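Local coordinates for acyl-coenzyme A oxidase 3 (Yarrowia lipolytica, PDB 5YS9), which catalyses the FAD-dependent, oxygen-consuming oxidation of acyl-CoA to trans-2-enoyl-CoA with release of hydrogen peroxide in peroxisomal fatty acid beta-oxidation, at residues V230-D235 with S240-I245; A178-I181 with E186-I189; K139-Y144 with N275-Y280; K222-K227 with G287-P292. All blocks are in the same frame, centred on the assembly; numbering follows the deposited sequence.

Interaction 1. Residues V230-D235 with S240-I245; sequences VVQLRD and SLMPGI
Ser240 offers its carbonyl oxygen to the backbone of Asp235: Asp235 N reaches Ser240 O at 2.7 Å. The same oxygen lies against CB of Arg234, while the hydroxyl of Ser240 bonds to Arg673 of the second subunit. Leu241 runs alongside Arg234, both side chains heading the same way, and its CD2 rests over one face of the guanidinium near the rim. That group is held by the carbonyls of Ala204, Ala205 and Ala208 and by Pro672 O of the second subunit. Met242 N donates to Leu233 O at 3.0 Å. With bends at chi2 and chi3 (-70° and -78°), the Met242 side chain folds back over the Gln232-Asp235 backbone, bringing SD within 3.7 Å of Asp235 N. Pro243 and Gly244 carry the chain through a type II turn, closed by Ile245 N to Met242 O. Ile245 points toward segment 230-235; its side chain crosses that of Leu233 at about a right angle, CG2 lying 4.0 Å from Leu233 CD2, and its CD1 meets Val231 CG1. With a single bridge, Arg234 to Leu241, this is a loop connection between strands 222-232 and 245-249 of the acyl-CoA dehydrogenase middle domain, a beta domain, at the subunit interface.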
loop_
_atom_site.group_PDB
_atom_site.type_symbol
_atom_site.label_atom_id
_atom_site.label_comp_id
_atom_site.label_asym_id
_atom_site.label_seq_id
_atom_site.Cartn_x
_atom_site.Cartn_y
_atom_site.Cartn_z
ATOM N N VAL A 230 30.392 -22.309 -5.410
ATOM C CA VAL A 230 30.268 -21.684 -6.729
ATOM C C VAL A 230 29.884 -22.784 -7.697
ATOM O O VAL A 230 30.593 -23.781 -7.815
ATOM C CB VAL A 230 31.556 -20.973 -7.233
ATOM C CG1 VAL A 230 31.243 -20.180 -8.492
ATOM C CG2 VAL A 230 32.103 -20.029 -6.186
ATOM N N VAL A 231 28.771 -22.595 -8.396
ATOM C CA VAL A 231 28.340 -23.551 -9.405
ATOM C C VAL A 231 28.160 -22.818 -10.684
ATOM O O VAL A 231 27.395 -21.856 -10.769
ATOM C CB VAL A 231 26.974 -24.198 -9.059
ATOM C CG1 VAL A 231 26.600 -25.240 -10.128
ATOM C CG2 VAL A 231 26.977 -24.767 -7.643
ATOM N N GLN A 232 28.788 -23.306 -11.717
ATOM C CA GLN A 232 28.617 -22.702 -13.020
ATOM C C GLN A 232 27.258 -23.113 -13.586
ATOM O O GLN A 232 26.963 -24.305 -13.671
ATOM C CB GLN A 232 29.750 -23.148 -13.935
ATOM C CG GLN A 232 29.841 -22.319 -15.194
ATOM C CD GLN A 232 31.020 -22.683 -16.051
ATOM O OE1 GLN A 232 32.044 -23.240 -15.576
ATOM N NE2 GLN A 232 30.887 -22.384 -17.326
ATOM N N LEU A 233 26.449 -22.118 -13.958
ATOM C CA LEU A 233 25.098 -22.332 -14.473
ATOM C C LEU A 233 25.047 -22.470 -15.977
ATOM O O LEU A 233 24.276 -23.266 -16.503
ATOM C CB LEU A 233 24.214 -21.159 -14.126
ATOM C CG LEU A 233 23.868 -20.935 -12.677
ATOM C CD1 LEU A 233 22.927 -19.741 -12.548
ATOM C CD2 LEU A 233 23.254 -22.168 -12.095
ATOM N N ARG A 234 25.859 -21.695 -16.677
ATOM C CA ARG A 234 25.871 -21.713 -18.129
ATOM C C ARG A 234 27.276 -21.865 -18.693
ATOM O O ARG A 234 28.259 -21.397 -18.127
ATOM C CB ARG A 234 25.243 -20.428 -18.708
ATOM C CG ARG A 234 23.807 -20.158 -18.296
ATOM C CD ARG A 234 23.320 -18.812 -18.847
ATOM N NE ARG A 234 21.875 -18.785 -19.026
ATOM C CZ ARG A 234 20.976 -18.388 -18.132
ATOM N NH1 ARG A 234 21.331 -17.955 -16.920
ATOM N NH2 ARG A 234 19.688 -18.438 -18.473
ATOM N N ASP A 235 27.351 -22.545 -19.827
ATOM C CA ASP A 235 28.477 -22.439 -20.715
ATOM C C ASP A 235 28.566 -20.947 -21.121
ATOM O O ASP A 235 27.601 -20.353 -21.620
ATOM C CB ASP A 235 28.208 -23.313 -21.924
ATOM C CG ASP A 235 29.229 -23.163 -22.960
ATOM O OD1 ASP A 235 30.311 -23.704 -22.725
ATOM O OD2 ASP A 235 28.948 -22.517 -24.002
ATOM N N SER A 240 24.317 -21.540 -22.898
ATOM C CA SER A 240 23.498 -22.756 -22.650
ATOM C C SER A 240 23.716 -23.289 -21.245
ATOM O O SER A 240 24.771 -23.047 -20.623
ATOM C CB SER A 240 23.798 -23.867 -23.645
ATOM O OG SER A 240 23.484 -23.440 -24.967
ATOM N N LEU A 241 22.714 -24.020 -20.767
ATOM C CA LEU A 241 22.703 -24.543 -19.434
ATOM C C LEU A 241 23.671 -25.689 -19.323
ATOM O O LEU A 241 23.753 -26.514 -20.221
ATOM C CB LEU A 241 21.333 -25.080 -19.095
ATOM C CG LEU A 241 20.245 -24.012 -19.106
ATOM C CD1 LEU A 241 18.973 -24.617 -18.541
ATOM C CD2 LEU A 241 20.672 -22.764 -18.335
ATOM N N MET A 242 24.385 -25.744 -18.199
ATOM C CA MET A 242 25.335 -26.797 -17.944
ATOM C C MET A 242 24.558 -28.053 -17.619
ATOM O O MET A 242 23.382 -27.996 -17.300
ATOM C CB MET A 242 26.296 -26.439 -16.794
ATOM C CG MET A 242 27.243 -25.281 -17.065
ATOM S SD MET A 242 28.513 -25.673 -18.284
ATOM C CE MET A 242 29.640 -26.633 -17.245
ATOM N N PRO A 243 25.216 -29.200 -17.748
ATOM C CA PRO A 243 24.542 -30.445 -17.443
ATOM C C PRO A 243 23.969 -30.514 -16.040
ATOM O O PRO A 243 24.640 -30.195 -15.075
ATOM C CB PRO A 243 25.666 -31.514 -17.602
ATOM C CG PRO A 243 26.896 -30.789 -18.126
ATOM C CD PRO A 243 26.494 -29.389 -18.483
ATOM N N GLY A 244 22.733 -30.963 -15.917
ATOM C CA GLY A 244 22.116 -31.098 -14.578
ATOM C C GLY A 244 21.525 -29.826 -13.998
ATOM O O GLY A 244 20.981 -29.873 -12.897
ATOM N N ILE A 245 21.609 -28.719 -14.749
ATOM C CA ILE A 245 21.111 -27.410 -14.343
ATOM C C ILE A 245 19.807 -27.159 -15.090
ATOM O O ILE A 245 19.775 -27.209 -16.314
ATOM C CB ILE A 245 22.074 -26.274 -14.744
ATOM C CG1 ILE A 245 23.463 -26.479 -14.092
ATOM C CG2 ILE A 245 21.473 -24.890 -14.407
ATOM C CD1 ILE A 245 23.513 -26.165 -12.617
#

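Interaction 2. Residues A178-I181 with E186-I189; sequences ATYI and EFII
Thr179 and Ile188 exchange a reciprocal pair of backbone hydrogen bonds, Thr179 N to Ile188 O and Ile188 N to Thr179 O, both 2.9 Å. Two residues on, Ile181 and Glu186 form the next hydrogen-bonded pair: Ile181 N meets Glu186 O at 2.8 Å and almost straight (175°), and Glu186 N returns a longer bond of 3.2 Å to Ile181 O. These four bonds define an antiparallel beta hairpin. Ala178 and Tyr180 sit in non-hydrogen-bonded pairs with Ile189 and Phe187, and their backbones bond instead to strand 210-219, at Arg216 and Leu218; Phe187 and Ile189 bond likewise to Ile271 and Val269 of strand 262-272. Polar side-chain ends find partners near the turn: Tyr180 OH bonds to Asp185, and Glu186 OE1 to Thr184 with a salt bridge to Arg270.

On the face bearing Ala178, Tyr180, Phe187 and Ile189, the Tyr180 ring turns an edge toward the face of Phe187 in a T-shaped pair, planes at 60° and centroids 5.7 Å apart. With CG anti to the backbone N (chi1 -179°), Tyr180 lays CD1 above the rim of that ring. A serine at Tyr180 would probably leave this face of Phe187 without its aromatic neighbour and Asp185 without its phenolic partner. On the other face Ile181 CG1 packs on Ile188 CD1 at 3.7 Å.

The hairpin lies between strand 210-219, parallel to 177-181, and strand 262-272, antiparallel to 186-190; Phe187 also meets Phe229 of strand 222-232 edge to face.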
loop_
_atom_site.group_PDB
_atom_site.type_symbol
_atom_site.label_atom_id
_atom_site.label_comp_id
_atom_site.label_asym_id
_atom_site.label_seq_id
_atom_site.Cartn_x
_atom_site.Cartn_y
_atom_site.Cartn_z
ATOM N N ALA A 178 24.929 -30.701 -0.903
ATOM C CA ALA A 178 26.256 -30.686 -1.499
ATOM C C ALA A 178 27.028 -31.875 -0.876
ATOM O O ALA A 178 27.480 -31.807 0.268
ATOM C CB ALA A 178 26.942 -29.347 -1.175
ATOM N N THR A 179 27.164 -32.967 -1.608
ATOM C CA THR A 179 27.655 -34.197 -1.015
ATOM C C THR A 179 29.091 -34.434 -1.447
ATOM O O THR A 179 29.351 -34.461 -2.644
ATOM C CB THR A 179 26.753 -35.369 -1.407
ATOM O OG1 THR A 179 25.434 -35.111 -0.921
ATOM C CG2 THR A 179 27.225 -36.613 -0.746
ATOM N N TYR A 180 30.026 -34.574 -0.499
ATOM C CA TYR A 180 31.436 -34.738 -0.865
ATOM C C TYR A 180 31.643 -36.169 -1.364
ATOM O O TYR A 180 31.162 -37.105 -0.742
ATOM C CB TYR A 180 32.395 -34.401 0.310
ATOM C CG TYR A 180 33.883 -34.535 -0.059
ATOM C CD1 TYR A 180 34.449 -33.737 -1.044
ATOM C CD2 TYR A 180 34.703 -35.482 0.554
ATOM C CE1 TYR A 180 35.775 -33.871 -1.408
ATOM C CE2 TYR A 180 36.045 -35.615 0.210
ATOM C CZ TYR A 180 36.576 -34.814 -0.774
ATOM O OH TYR A 180 37.891 -34.931 -1.149
ATOM N N ILE A 181 32.317 -36.294 -2.498
ATOM C CA ILE A 181 32.794 -37.563 -2.992
ATOM C C ILE A 181 34.312 -37.530 -3.002
ATOM O O ILE A 181 34.913 -36.787 -3.749
ATOM C CB ILE A 181 32.301 -37.794 -4.420
ATOM C CG1 ILE A 181 30.796 -37.625 -4.482
ATOM C CG2 ILE A 181 32.688 -39.172 -4.902
ATOM C CD1 ILE A 181 30.076 -38.348 -3.376
ATOM N N GLU A 186 35.096 -34.072 -5.420
ATOM C CA GLU A 186 34.007 -33.247 -5.906
ATOM C C GLU A 186 32.869 -33.097 -4.887
ATOM O O GLU A 186 32.742 -33.877 -3.943
ATOM C CB GLU A 186 33.471 -33.874 -7.193
ATOM C CG GLU A 186 34.415 -33.748 -8.399
ATOM C CD GLU A 186 33.788 -34.277 -9.691
ATOM O OE1 GLU A 186 33.142 -35.347 -9.668
ATOM O OE2 GLU A 186 33.931 -33.616 -10.738
ATOM N N PHE A 187 32.062 -32.057 -5.073
ATOM C CA PHE A 187 30.726 -32.002 -4.479
ATOM C C PHE A 187 29.669 -32.331 -5.532
ATOM O O PHE A 187 29.796 -31.935 -6.678
ATOM C CB PHE A 187 30.427 -30.643 -3.853
ATOM C CG PHE A 187 31.248 -30.349 -2.644
ATOM C CD1 PHE A 187 31.000 -31.012 -1.458
ATOM C CD2 PHE A 187 32.277 -29.411 -2.699
ATOM C CE1 PHE A 187 31.752 -30.734 -0.338
ATOM C CE2 PHE A 187 33.048 -29.141 -1.587
ATOM C CZ PHE A 187 32.782 -29.800 -0.398
ATOM N N ILE A 188 28.647 -33.071 -5.107
ATOM C CA ILE A 188 27.430 -33.256 -5.852
ATOM C C ILE A 188 26.376 -32.301 -5.276
ATOM O O ILE A 188 25.917 -32.494 -4.146
ATOM C CB ILE A 188 26.917 -34.695 -5.741
ATOM C CG1 ILE A 188 27.994 -35.682 -6.244
ATOM C CG2 ILE A 188 25.622 -34.866 -6.543
ATOM C CD1 ILE A 188 27.540 -37.151 -6.207
ATOM N N ILE A 189 25.978 -31.306 -6.079
ATOM C CA ILE A 189 24.899 -30.387 -5.738
ATOM C C ILE A 189 23.552 -30.933 -6.232
ATOM O O ILE A 189 23.392 -31.199 -7.437
ATOM C CB ILE A 189 25.097 -28.996 -6.340
ATOM C CG1 ILE A 189 26.540 -28.459 -6.077
ATOM C CG2 ILE A 189 24.026 -28.057 -5.793
ATOM C CD1 ILE A 189 27.015 -28.563 -4.633
#

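Interaction 3. Residues K139-Y144 with N275-Y280; sequences KEQYDY and NMLMKY
Gln141 of helix 139-147 reaches the backbone of Met276 and Met278 through a bidentate pair of side-chain-to-backbone hydrogen bonds, tying the helical N-terminal acyl-CoA oxidase domain to the loop between strands 262-272 and 282-283. Its NE2 donates to Met276 O at 2.8 Å, the bond bent (141°) and tilted from the amide plane. Its OE1 accepts from Met278 N, which comes in the carbonyl plane on a lone pair. Thus donor and acceptor of one side chain grip the backbone on both sides of Leu277, fixing how the amide is turned. The extended chain beyond CG (chi2 177°) carries the group straight from the helix to the loop.

Thr138 N, just ahead of the segment, also donates to OE1, so that oxygen takes two bonds; a weak bond runs from NE2 to Gln274 O. Farther out, the loop is held by strand 222-232, where Asn275 bonds to Val230 and Leu277 to Ile228 through their backbones. The Leu277 side chain packs on Ile133 and Ser136 of helix 116-136, and Lys279 bonds to Ser136 through the backbone, so helix and strand both position the gripped peptides. Between the two bonds, Gln141 OE1 lies 3.7 Å from Leu277 CA and 3.1 Å from Met278 N.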
loop_
_atom_site.group_PDB
_atom_site.type_symbol
_atom_site.label_atom_id
_atom_site.label_comp_id
_atom_site.label_asym_id
_atom_site.label_seq_id
_atom_site.Cartn_x
_atom_site.Cartn_y
_atom_site.Cartn_z
ATOM N N LYS A 139 41.723 -15.934 -0.213
ATOM C CA LYS A 139 42.311 -15.001 -1.164
ATOM C C LYS A 139 42.563 -15.666 -2.530
ATOM O O LYS A 139 42.402 -15.030 -3.582
ATOM C CB LYS A 139 43.609 -14.445 -0.604
ATOM C CG LYS A 139 44.274 -13.337 -1.412
ATOM C CD LYS A 139 45.784 -13.561 -1.547
ATOM C CE LYS A 139 46.450 -12.466 -2.369
ATOM N NZ LYS A 139 47.921 -12.704 -2.525
ATOM N N GLU A 140 42.929 -16.942 -2.533
ATOM C CA GLU A 140 43.299 -17.607 -3.778
ATOM C C GLU A 140 42.040 -17.908 -4.608
ATOM O O GLU A 140 42.085 -17.821 -5.836
ATOM C CB GLU A 140 44.077 -18.907 -3.547
ATOM C CG GLU A 140 45.305 -18.751 -2.678
ATOM C CD GLU A 140 44.960 -18.697 -1.194
ATOM O OE1 GLU A 140 44.058 -19.489 -0.740
ATOM O OE2 GLU A 140 45.578 -17.835 -0.508
ATOM N N GLN A 141 40.943 -18.257 -3.919
ATOM C CA GLN A 141 39.637 -18.487 -4.546
ATOM C C GLN A 141 39.075 -17.208 -5.157
ATOM O O GLN A 141 38.716 -17.209 -6.327
ATOM C CB GLN A 141 38.645 -19.092 -3.543
ATOM C CG GLN A 141 39.009 -20.531 -3.213
ATOM C CD GLN A 141 38.112 -21.135 -2.180
ATOM O OE1 GLN A 141 37.723 -20.470 -1.193
ATOM N NE2 GLN A 141 37.760 -22.418 -2.396
ATOM N N TYR A 142 39.014 -16.131 -4.372
ATOM C CA TYR A 142 38.691 -14.786 -4.899
ATOM C C TYR A 142 39.489 -14.468 -6.173
ATOM O O TYR A 142 38.904 -14.185 -7.208
ATOM C CB TYR A 142 38.947 -13.688 -3.828
ATOM C CG TYR A 142 38.540 -12.290 -4.247
ATOM C CD1 TYR A 142 37.207 -11.936 -4.239
ATOM C CD2 TYR A 142 39.477 -11.336 -4.663
ATOM C CE1 TYR A 142 36.791 -10.677 -4.624
ATOM C CE2 TYR A 142 39.073 -10.057 -5.043
ATOM C CZ TYR A 142 37.706 -9.745 -5.027
ATOM O OH TYR A 142 37.180 -8.520 -5.385
ATOM N N ASP A 143 40.812 -14.564 -6.103
ATOM C CA ASP A 143 41.686 -14.163 -7.214
ATOM C C ASP A 143 41.385 -14.990 -8.447
ATOM O O ASP A 143 41.435 -14.464 -9.573
ATOM C CB ASP A 143 43.187 -14.303 -6.860
ATOM C CG ASP A 143 43.688 -13.270 -5.810
ATOM O OD1 ASP A 143 42.988 -12.269 -5.506
ATOM O OD2 ASP A 143 44.814 -13.487 -5.282
ATOM N N TYR A 144 41.071 -16.277 -8.237
ATOM C CA TYR A 144 40.720 -17.171 -9.350
ATOM C C TYR A 144 39.463 -16.718 -10.115
ATOM O O TYR A 144 39.482 -16.601 -11.336
ATOM C CB TYR A 144 40.513 -18.586 -8.858
ATOM C CG TYR A 144 40.037 -19.559 -9.929
ATOM C CD1 TYR A 144 40.943 -20.110 -10.836
ATOM C CD2 TYR A 144 38.671 -19.946 -10.020
ATOM C CE1 TYR A 144 40.532 -21.009 -11.801
ATOM C CE2 TYR A 144 38.245 -20.858 -10.990
ATOM C CZ TYR A 144 39.182 -21.385 -11.864
ATOM O OH TYR A 144 38.829 -22.284 -12.795
ATOM N N ASN A 275 35.424 -25.373 -5.197
ATOM C CA ASN A 275 34.401 -24.409 -5.546
ATOM C C ASN A 275 33.648 -23.979 -4.336
ATOM O O ASN A 275 33.017 -22.940 -4.374
ATOM C CB ASN A 275 33.429 -24.957 -6.588
ATOM C CG ASN A 275 33.912 -24.775 -8.013
ATOM O OD1 ASN A 275 33.110 -24.736 -8.934
ATOM N ND2 ASN A 275 35.205 -24.661 -8.205
ATOM N N MET A 276 33.682 -24.790 -3.285
ATOM C CA MET A 276 33.184 -24.387 -1.980
ATOM C C MET A 276 34.036 -23.268 -1.486
ATOM O O MET A 276 35.254 -23.379 -1.503
ATOM C CB MET A 276 33.291 -25.513 -0.978
ATOM C CG MET A 276 32.883 -25.109 0.439
ATOM S SD MET A 276 33.003 -26.514 1.575
ATOM C CE MET A 276 32.787 -25.655 3.145
ATOM N N LEU A 277 33.404 -22.209 -1.002
ATOM C CA LEU A 277 34.157 -21.060 -0.477
ATOM C C LEU A 277 34.615 -21.354 0.959
ATOM O O LEU A 277 33.817 -21.741 1.784
ATOM C CB LEU A 277 33.312 -19.791 -0.573
ATOM C CG LEU A 277 32.949 -19.355 -2.002
ATOM C CD1 LEU A 277 31.967 -18.210 -1.909
ATOM C CD2 LEU A 277 34.156 -18.960 -2.835
ATOM N N MET A 278 35.904 -21.200 1.250
ATOM C CA MET A 278 36.463 -21.812 2.478
ATOM C C MET A 278 37.202 -20.918 3.465
ATOM O O MET A 278 37.941 -21.426 4.293
ATOM C CB MET A 278 37.341 -23.032 2.132
ATOM C CG MET A 278 36.577 -24.283 1.693
ATOM S SD MET A 278 37.747 -25.641 1.434
ATOM C CE MET A 278 36.935 -26.749 0.276
ATOM N N LYS A 279 36.960 -19.613 3.431
ATOM C CA LYS A 279 37.510 -18.692 4.447
ATOM C C LYS A 279 37.176 -19.122 5.889
ATOM O O LYS A 279 38.043 -19.108 6.753
ATOM C CB LYS A 279 37.022 -17.249 4.192
ATOM C CG LYS A 279 37.527 -16.198 5.183
ATOM C CD LYS A 279 37.547 -14.785 4.608
ATOM C CE LYS A 279 37.636 -13.750 5.725
ATOM N NZ LYS A 279 38.500 -12.577 5.388
ATOM N N TYR A 280 35.920 -19.502 6.123
ATOM C CA TYR A 280 35.427 -19.852 7.446
ATOM C C TYR A 280 35.346 -21.344 7.674
ATOM O O TYR A 280 35.856 -21.830 8.676
ATOM C CB TYR A 280 34.084 -19.192 7.712
ATOM C CG TYR A 280 34.204 -17.699 7.723
ATOM C CD1 TYR A 280 35.036 -17.066 8.645
ATOM C CD2 TYR A 280 33.517 -16.896 6.790
ATOM C CE1 TYR A 280 35.181 -15.693 8.660
ATOM C CE2 TYR A 280 33.638 -15.503 6.809
ATOM C CZ TYR A 280 34.474 -14.916 7.752
ATOM O OH TYR A 280 34.652 -13.567 7.810
#

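Interaction 4. Residues K222-K227 with G287-P292; sequences KDYGVK and GKVSQP
Val289 lays its isopropyl group over one face of the Tyr224 ring, the two side chains sliding past each other from opposite directions. Both methyls take part: CG2 stands 3.9 Å from the ring centroid and 20° off its normal, a CH-pi contact, while CG1 comes to 3.6 Å from Tyr224 CD2. With CG1 anti to the backbone N (chi1 179°), both methyls lie over the same face, CG1 above the CD2-CE2 side and CG2 above the CE1-CZ side. Were Tyr224 a serine, both Val289 methyls would probably lose the ring face they rest on.

The Gln291 amide crosses the ring obliquely, with the planes 58° apart. From the other direction comes Lys227, whose chain bends at chi2 (-62°) before running out extended, so that its ammonium group approaches the end of the Gln291 side chain. The backbone flanking Tyr224 is shaped by an Asx turn, Asp223 OD1 accepting from Gly225 N at 2.9 Å, and the other carboxylate oxygen, OD2, forms a salt bridge with Arg216.

The contact lies at the surface, where strand 222-232, paired with strand 210-219, meets the small sheet formed by strands 282-283 and 289-290. Val289 also touches Val219, and Lys227 and Gln291 both pack on Ala281.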
loop_
_atom_site.group_PDB
_atom_site.type_symbol
_atom_site.label_atom_id
_atom_site.label_comp_id
_atom_site.label_asym_id
_atom_site.label_seq_id
_atom_site.Cartn_x
_atom_site.Cartn_y
_atom_site.Cartn_z
ATOM N N LYS A 222 27.389 -37.003 7.542
ATOM C CA LYS A 222 27.268 -35.982 8.554
ATOM C C LYS A 222 26.815 -34.706 7.894
ATOM O O LYS A 222 27.327 -34.328 6.862
ATOM C CB LYS A 222 28.606 -35.758 9.245
ATOM C CG LYS A 222 28.571 -34.771 10.398
ATOM C CD LYS A 222 29.324 -35.323 11.593
ATOM C CE LYS A 222 29.825 -34.239 12.537
ATOM N NZ LYS A 222 31.055 -34.654 13.269
ATOM N N ASP A 223 25.830 -34.057 8.494
ATOM C CA ASP A 223 25.337 -32.798 7.991
ATOM C C ASP A 223 26.030 -31.694 8.753
ATOM O O ASP A 223 25.866 -31.559 9.949
ATOM C CB ASP A 223 23.838 -32.729 8.225
ATOM C CG ASP A 223 23.169 -31.605 7.476
ATOM O OD1 ASP A 223 23.737 -30.513 7.360
ATOM O OD2 ASP A 223 22.044 -31.817 7.016
ATOM N N TYR A 224 26.800 -30.894 8.042
ATOM C CA TYR A 224 27.488 -29.725 8.637
ATOM C C TYR A 224 26.787 -28.369 8.442
ATOM O O TYR A 224 27.425 -27.341 8.589
ATOM C CB TYR A 224 28.914 -29.613 8.069
ATOM C CG TYR A 224 29.778 -30.709 8.552
ATOM C CD1 TYR A 224 29.855 -31.910 7.856
ATOM C CD2 TYR A 224 30.510 -30.579 9.731
ATOM C CE1 TYR A 224 30.651 -32.947 8.299
ATOM C CE2 TYR A 224 31.306 -31.607 10.176
ATOM C CZ TYR A 224 31.359 -32.783 9.455
ATOM O OH TYR A 224 32.122 -33.808 9.878
ATOM N N GLY A 225 25.500 -28.342 8.104
ATOM C CA GLY A 225 24.800 -27.071 7.881
ATOM C C GLY A 225 25.101 -26.441 6.524
ATOM O O GLY A 225 25.888 -26.973 5.709
ATOM N N VAL A 226 24.485 -25.281 6.303
ATOM C CA VAL A 226 24.442 -24.624 5.020
ATOM C C VAL A 226 25.732 -23.845 4.757
ATOM O O VAL A 226 26.141 -23.056 5.591
ATOM C CB VAL A 226 23.208 -23.684 4.962
ATOM C CG1 VAL A 226 23.212 -22.812 3.705
ATOM C CG2 VAL A 226 21.913 -24.494 5.077
ATOM N N LYS A 227 26.378 -24.086 3.614
ATOM C CA LYS A 227 27.563 -23.322 3.200
ATOM C C LYS A 227 27.345 -22.898 1.783
ATOM O O LYS A 227 26.304 -23.171 1.208
ATOM C CB LYS A 227 28.844 -24.187 3.257
ATOM C CG LYS A 227 29.039 -25.032 4.510
ATOM C CD LYS A 227 29.164 -24.184 5.762
ATOM C CE LYS A 227 28.938 -25.062 6.979
ATOM N NZ LYS A 227 28.967 -24.285 8.240
ATOM N N GLY A 287 38.434 -35.277 3.226
ATOM C CA GLY A 287 37.104 -35.179 3.820
ATOM C C GLY A 287 37.023 -34.774 5.284
ATOM O O GLY A 287 35.993 -34.981 5.954
ATOM N N LYS A 288 38.076 -34.166 5.799
ATOM C CA LYS A 288 38.027 -33.639 7.163
ATOM C C LYS A 288 37.544 -32.187 7.096
ATOM O O LYS A 288 38.040 -31.400 6.274
ATOM C CB LYS A 288 39.390 -33.789 7.882
ATOM C CG LYS A 288 39.591 -35.125 8.606
ATOM C CD LYS A 288 39.125 -36.357 7.805
ATOM C CE LYS A 288 39.469 -37.689 8.469
ATOM N NZ LYS A 288 40.927 -37.807 8.767
ATOM N N VAL A 289 36.584 -31.868 7.971
ATOM C CA VAL A 289 35.900 -30.582 8.053
ATOM C C VAL A 289 36.379 -29.839 9.303
ATOM O O VAL A 289 36.398 -30.437 10.381
ATOM C CB VAL A 289 34.369 -30.791 8.157
ATOM C CG1 VAL A 289 33.611 -29.470 8.268
ATOM C CG2 VAL A 289 33.853 -31.636 6.994
ATOM N N SER A 290 36.744 -28.557 9.130
ATOM C CA SER A 290 37.184 -27.641 10.183
ATOM C C SER A 290 36.450 -26.307 10.053
ATOM O O SER A 290 36.134 -25.882 8.957
ATOM C CB SER A 290 38.689 -27.387 10.079
ATOM O OG SER A 290 39.165 -27.663 8.769
ATOM N N GLN A 291 36.188 -25.660 11.182
ATOM C CA GLN A 291 35.510 -24.359 11.260
ATOM C C GLN A 291 36.215 -23.492 12.327
ATOM O O GLN A 291 35.701 -23.387 13.439
ATOM C CB GLN A 291 34.003 -24.544 11.561
ATOM C CG GLN A 291 33.303 -25.312 10.417
ATOM C CD GLN A 291 31.771 -25.441 10.478
ATOM O OE1 GLN A 291 31.227 -26.563 10.345
ATOM N NE2 GLN A 291 31.075 -24.305 10.607
ATOM N N PRO A 292 37.397 -22.879 11.988
ATOM C CA PRO A 292 38.242 -22.148 12.981
ATOM C C PRO A 292 37.509 -21.025 13.731
ATOM O O PRO A 292 36.431 -20.621 13.311
ATOM C CB PRO A 292 39.411 -21.574 12.133
ATOM C CG PRO A 292 39.436 -22.361 10.860
ATOM C CD PRO A 292 38.038 -22.911 10.648
#

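Interactions 1 and 4 use opposite ends of strand 222-232, and the loop of interaction 3 bonds to the strand between them. Interactions 1 and 2 are both partly buried: interaction 2, the most regular, is a sheet hairpin built on paired backbone bonds, while interaction 1 keeps one bridge and adds side-chain packing as its strand gives way to loop near the second subunit. Interaction 3 is buried yet carried by a single amide, whereas interaction 4 is a surface contact dominated by a ring and a valine. Direct touches join them: Val231 packs on Ile189, Val230 N probably bonds to Asn275 O, Phe187 meets Met276, and Tyr180 lies against Gly287, linking hairpin, strand, loop 275-280 and segment 287-292.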